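Small TOPRIM domain protein (Geobacillus stearothermophilus, PDB 2FCJ) is of unknown function but carries a Toprim domain, a domain shared with topoisomerases and DnaG-type primases, and so may act on nucleic acids. Local coordinates at residues A[17-20]-A[21-25]; A[90-93]-A[94-98]; A[42-45]-A[46-50]. One frame throughout, in Å; residues are numbered along the deposited sequence.

Interaction 1 of 3, residues A[17-20]-A[21-25]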
# COMPACT_ATOMS: atom_id res chain seq x y z
N GLN A 17 -5.61 -8.40 0.40
CA GLN A 17 -5.35 -9.81 0.68
C GLN A 17 -4.01 -10.26 0.09
O GLN A 17 -3.26 -10.99 0.74
CB GLN A 17 -6.51 -10.66 0.16
CG GLN A 17 -7.86 -10.23 0.70
CD GLN A 17 -8.11 -10.71 2.12
OE1 GLN A 17 -8.53 -11.84 2.34
NE2 GLN A 17 -7.88 -9.83 3.09
N LYS A 18 -3.71 -9.80 -1.11
CA LYS A 18 -2.47 -10.18 -1.79
C LYS A 18 -1.24 -9.64 -1.05
O LYS A 18 -0.26 -10.35 -0.84
CB LYS A 18 -2.49 -9.62 -3.20
CG LYS A 18 -1.29 -9.97 -4.04
CD LYS A 18 -1.63 -9.77 -5.50
CE LYS A 18 -0.51 -10.27 -6.39
NZ LYS A 18 -1.05 -10.52 -7.74
N VAL A 19 -1.31 -8.37 -0.66
CA VAL A 19 -0.25 -7.79 0.15
C VAL A 19 -0.07 -8.54 1.47
O VAL A 19 1.06 -8.86 1.86
CB VAL A 19 -0.54 -6.31 0.45
CG1 VAL A 19 0.42 -5.79 1.50
CG2 VAL A 19 -0.45 -5.48 -0.82
N ALA A 20 -1.17 -8.80 2.16
CA ALA A 20 -1.10 -9.46 3.45
C ALA A 20 -0.45 -10.83 3.34
O ALA A 20 0.20 -11.29 4.29
CB ALA A 20 -2.49 -9.59 4.06
N ALA A 21 -0.67 -11.51 2.22
CA ALA A 21 -0.15 -12.85 2.00
C ALA A 21 1.36 -12.87 1.83
O ALA A 21 2.01 -13.86 2.16
CB ALA A 21 -0.84 -13.51 0.81
N VAL A 22 1.94 -11.78 1.34
CA VAL A 22 3.38 -11.77 1.13
C VAL A 22 4.17 -11.32 2.35
O VAL A 22 5.37 -11.57 2.45
CB VAL A 22 3.83 -11.01 -0.14
CG1 VAL A 22 2.93 -11.35 -1.30
CG2 VAL A 22 3.87 -9.53 0.10
N LEU A 23 3.49 -10.65 3.28
CA LEU A 23 4.19 -10.02 4.40
C LEU A 23 4.59 -11.01 5.48
O LEU A 23 3.88 -11.98 5.75
CB LEU A 23 3.33 -8.91 5.00
CG LEU A 23 3.25 -7.64 4.17
CD1 LEU A 23 2.18 -6.70 4.68
CD2 LEU A 23 4.60 -6.98 4.14
N ASN A 24 5.74 -10.76 6.08
CA ASN A 24 6.21 -11.61 7.18
C ASN A 24 6.36 -10.84 8.49
O ASN A 24 7.04 -11.29 9.40
CB ASN A 24 7.54 -12.28 6.81
CG ASN A 24 7.91 -13.41 7.75
OD1 ASN A 24 7.06 -14.18 8.18
ND2 ASN A 24 9.19 -13.50 8.08
N GLU A 25 5.77 -9.65 8.54
CA GLU A 25 5.66 -8.89 9.79
C GLU A 25 4.25 -8.30 9.85
O GLU A 25 3.58 -8.18 8.82
CB GLU A 25 6.71 -7.78 9.81
CG GLU A 25 6.61 -6.77 8.65
CD GLU A 25 7.58 -5.61 8.79
OE1 GLU A 25 7.61 -5.02 9.89
OE2 GLU A 25 8.29 -5.26 7.80
O HOH W 1 1.15 -13.13 6.07
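Where helix 13-22 ends, Val-19 of its last turn and Leu-23, the first residue past it, lie side by side and point the same way, with Val-19 CG1 meeting Leu-23 CD1 at 3.7 Å. The Val-19 branch that makes this contact is CG1, held trans to its own backbone N (chi1 169°). Leu-23 also lays its CG 3.4 Å from Val-19 O, so the leucine covers the carbonyl its own amide is using. The backbone frays in step. Ala-21 N still makes a sound bond to Gln-17 O at 3.0 Å, but Val-22 N favours Val-19 O at 3.1 Å over a weak bond to Lys-18 O. Val-22 N stands well above the Val-19 carbonyl plane, 62° out of it, and Leu-23 N reaches Val-19 O only weakly. A water takes over where the helix stops, donating to Ala-20 O (2.7 Å) and to Leu-23 O (3.0 Å). Further out, Val-19 packs on Ile-29 of strand 28-31 and Leu-23 on Leu-101 of helix 94-103. It is a helix C-terminus with its final turn tightened, within the beta-alpha-beta crossover that takes the chain from strand 6-10 to strand 28-31 in the Toprim domain.

Interaction 2 of 3, residues A[90-93]-A[94-98]; sequences AAAP and IWHLA
Trp-95 folds back over Pro-93, the N-cap residue of helix 94-103, and covers it with its indole. From CB the ring leaves between the backbone N and the carbonyl carbon (chi1 64°), a setting that turns it toward the start of the helix. CD1 then comes within 3.5 Å of Pro-93 CB, and NE1 lies closer still, 3.3 Å from that same CB. At CE2 the distance to Pro-93 CB has opened to 3.9 Å, so the proline sits over one face of the ring, at its CD1-NE1 rim. His-96 CB approaches the same face, also offset toward the rim, and Tyr-86 touches both the tryptophan and the proline.

His-96 takes the next place round the turn. Its CB packs 3.9 Å from Pro-93 CD, while CD2 presents the ring edge to Ala-92 CB at 3.8 Å. Beyond the contact, NE2 accepts a hydrogen bond from Asp-83 N, which ties down the tip of the imidazole, and the ring also meets that of Tyr-86.

Beneath these side chains the proline carbonyl starts the helix. Pro-93 O takes a weak bond from His-96 N at 2.9 Å and a much straighter one from Leu-97 N at 3.1 Å, whose N-H points at the oxygen at 168°, almost in line with the C=O bond.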
# COMPACT_ATOMS: atom_id res chain seq x y z
N ALA A 90 -3.04 -6.19 -8.68
CA ALA A 90 -3.70 -7.48 -8.83
C ALA A 90 -3.06 -8.35 -9.90
O ALA A 90 -3.16 -9.58 -9.85
CB ALA A 90 -5.18 -7.28 -9.13
N ALA A 91 -2.47 -7.72 -10.91
CA ALA A 91 -1.95 -8.45 -12.06
C ALA A 91 -0.52 -8.91 -11.80
O ALA A 91 -0.06 -9.92 -12.36
CB ALA A 91 -2.01 -7.58 -13.31
N ALA A 92 0.19 -8.17 -10.96
CA ALA A 92 1.61 -8.41 -10.75
C ALA A 92 1.85 -9.77 -10.12
O ALA A 92 1.08 -10.24 -9.30
CB ALA A 92 2.20 -7.31 -9.87
N PRO A 93 2.94 -10.43 -10.53
CA PRO A 93 3.28 -11.69 -9.89
C PRO A 93 3.57 -11.49 -8.42
O PRO A 93 4.09 -10.44 -8.00
CB PRO A 93 4.56 -12.13 -10.62
CG PRO A 93 4.67 -11.31 -11.81
CD PRO A 93 3.92 -10.04 -11.56
N ILE A 94 3.26 -12.51 -7.63
CA ILE A 94 3.54 -12.46 -6.21
C ILE A 94 4.99 -12.07 -5.92
O ILE A 94 5.25 -11.26 -5.03
CB ILE A 94 3.13 -13.78 -5.52
CG1 ILE A 94 1.60 -13.94 -5.54
CG2 ILE A 94 3.62 -13.80 -4.08
CD1 ILE A 94 1.08 -15.20 -4.86
N TRP A 95 5.94 -12.60 -6.68
CA TRP A 95 7.34 -12.32 -6.41
C TRP A 95 7.65 -10.85 -6.66
O TRP A 95 8.51 -10.28 -5.99
CB TRP A 95 8.27 -13.26 -7.20
CG TRP A 95 8.18 -13.11 -8.66
CD1 TRP A 95 7.42 -13.84 -9.51
CD2 TRP A 95 8.82 -12.10 -9.44
NE1 TRP A 95 7.57 -13.38 -10.79
CE2 TRP A 95 8.43 -12.31 -10.77
CE3 TRP A 95 9.72 -11.08 -9.15
CZ2 TRP A 95 8.87 -11.50 -11.81
CZ3 TRP A 95 10.18 -10.29 -10.20
CH2 TRP A 95 9.75 -10.51 -11.51
N HIS A 96 6.95 -10.22 -7.61
CA HIS A 96 7.23 -8.82 -7.94
C HIS A 96 6.71 -7.94 -6.80
O HIS A 96 7.42 -7.05 -6.33
CB HIS A 96 6.61 -8.39 -9.29
CG HIS A 96 6.72 -6.92 -9.56
ND1 HIS A 96 7.93 -6.30 -9.81
CD2 HIS A 96 5.78 -5.96 -9.67
CE1 HIS A 96 7.72 -5.01 -10.04
NE2 HIS A 96 6.43 -4.78 -9.96
N LEU A 97 5.49 -8.19 -6.34
CA LEU A 97 4.95 -7.45 -5.21
C LEU A 97 5.86 -7.62 -4.00
O LEU A 97 6.18 -6.65 -3.30
CB LEU A 97 3.57 -8.01 -4.90
CG LEU A 97 2.83 -7.35 -3.74
CD1 LEU A 97 2.72 -5.85 -3.94
CD2 LEU A 97 1.45 -7.99 -3.55
N ALA A 98 6.30 -8.85 -3.76
CA ALA A 98 7.22 -9.10 -2.66
C ALA A 98 8.50 -8.27 -2.79
O ALA A 98 8.97 -7.71 -1.81
CB ALA A 98 7.54 -10.58 -2.57

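Interaction 3 of 3, residues A[42-45]-A[46-50]; sequences EELA and DELEG
Leu-44 and Leu-48, one turn apart at the end of helix 38-47, carry the apolar part of this contact. Their CD1 atoms meet at 3.6 Å, and Leu-48 CD1 also lies 3.7 Å from Leu-44 CG, the two side chains crossing at a slant. Leu-44 comes to this meeting with CG trans to its backbone N (chi1 -172°), whereas Leu-48 keeps CG beside its own N and lays it 3.3 Å from Leu-44 O. Glu-47 crosses Leu-44 at about a right angle, bringing OE1 to 4.0 Å from Leu-44 CD1, so a carboxylate borders Leu-44.

Backbone bonds set these side chains in place. Asp-46 N and Glu-47 N bond to Glu-42 O and Glu-43 O in regular helical fashion. Leu-48 N still reaches Leu-44 O at 2.9 Å, though bent, and makes a weak second bond to Ala-45 O as the helix gives out.

On another side, Glu-42 and Asp-46 run alongside each other with their carboxylate planes 64° apart. OE2 of Glu-42 and OD2 of Asp-46 stay 4.7 Å from each other, and one water donates to both, which probably eases the repulsion of like charges.

Further in, Leu-44 rests on Ile-9 and Leu-48 on Val-7, both of strand 6-10. With an alanine in place of Leu-48, Leu-44 CD1 would probably lose its neighbour and a gap would open over Val-7. Charged residues outward and leucines inward make this the end of an amphipathic helix packed on the parallel sheet of the alpha/beta Toprim fold.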
# COMPACT_ATOMS: atom_id res chain seq x y z
N GLU A 42 -8.33 12.79 5.64
CA GLU A 42 -7.79 13.66 6.68
C GLU A 42 -7.83 12.96 8.03
O GLU A 42 -6.88 13.04 8.80
CB GLU A 42 -8.56 14.98 6.75
CG GLU A 42 -8.12 15.93 7.85
CD GLU A 42 -8.90 17.23 7.87
OE1 GLU A 42 -9.93 17.31 7.16
OE2 GLU A 42 -8.50 18.16 8.60
N GLU A 43 -8.95 12.32 8.34
CA GLU A 43 -9.08 11.57 9.59
C GLU A 43 -8.01 10.50 9.69
O GLU A 43 -7.38 10.32 10.73
CB GLU A 43 -10.45 10.92 9.68
CG GLU A 43 -11.58 11.86 10.01
CD GLU A 43 -12.87 11.11 10.33
OE1 GLU A 43 -12.88 9.87 10.17
OE2 GLU A 43 -13.85 11.76 10.74
N LEU A 44 -7.84 9.74 8.61
CA LEU A 44 -6.81 8.72 8.57
C LEU A 44 -5.42 9.31 8.80
O LEU A 44 -4.64 8.76 9.56
CB LEU A 44 -6.87 8.00 7.23
CG LEU A 44 -5.99 6.77 7.06
CD1 LEU A 44 -6.39 5.70 8.07
CD2 LEU A 44 -6.14 6.26 5.63
N ALA A 45 -5.10 10.40 8.11
CA ALA A 45 -3.80 11.05 8.29
C ALA A 45 -3.59 11.44 9.74
O ALA A 45 -2.49 11.29 10.30
CB ALA A 45 -3.67 12.28 7.38
N ASP A 46 -4.64 11.99 10.35
CA ASP A 46 -4.57 12.37 11.76
C ASP A 46 -4.28 11.15 12.63
O ASP A 46 -3.41 11.18 13.51
CB ASP A 46 -5.88 13.03 12.19
CG ASP A 46 -6.02 14.46 11.69
OD1 ASP A 46 -5.02 15.04 11.23
OD2 ASP A 46 -7.13 15.03 11.82
N GLU A 47 -5.04 10.08 12.41
CA GLU A 47 -4.88 8.86 13.19
C GLU A 47 -3.49 8.27 13.02
O GLU A 47 -2.92 7.74 13.98
CB GLU A 47 -5.93 7.83 12.79
CG GLU A 47 -7.34 8.15 13.27
CD GLU A 47 -8.36 7.19 12.69
OE1 GLU A 47 -8.08 6.61 11.62
OE2 GLU A 47 -9.43 7.02 13.30
N LEU A 48 -2.92 8.44 11.83
CA LEU A 48 -1.66 7.77 11.50
C LEU A 48 -0.43 8.65 11.72
O LEU A 48 0.67 8.29 11.32
CB LEU A 48 -1.69 7.22 10.08
CG LEU A 48 -2.71 6.08 9.86
CD1 LEU A 48 -2.76 5.65 8.41
CD2 LEU A 48 -2.49 4.90 10.80
N GLU A 49 -0.59 9.79 12.39
CA GLU A 49 0.58 10.58 12.75
C GLU A 49 1.58 9.74 13.54
O GLU A 49 1.21 9.07 14.50
CB GLU A 49 0.20 11.84 13.54
CG GLU A 49 1.40 12.62 14.10
CD GLU A 49 2.38 13.09 13.03
OE1 GLU A 49 1.94 13.51 11.95
OE2 GLU A 49 3.61 13.11 13.32
N GLY A 50 2.84 9.75 13.13
CA GLY A 50 3.86 8.99 13.85
C GLY A 50 4.04 7.59 13.31
O GLY A 50 5.03 6.93 13.60
O HOH W 2 -7.87 17.44 11.05

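In the fold
Along the chain, interaction 1 comes first, then interaction 3, then interaction 2. Interactions 1 and 2 are neighbours, their centres about 11 Å apart: helix 13-22 lies against helix 94-103, Lys-18 NZ bonds to Ala-92 O in the loop that leads into it, and Val-22 packs on Ile-94. Interaction 3 stands apart, its centre about 23 Å from that of interaction 1 and about 28 Å from that of interaction 2. Helix 38-47 packs across the four-stranded parallel sheet from those two helices. Two of the three contacts mark helix C-terminal ends and interaction 2 a helix start. Together they place helices on both faces of the sheet, with helix 94-103 fastened onto helix 13-22.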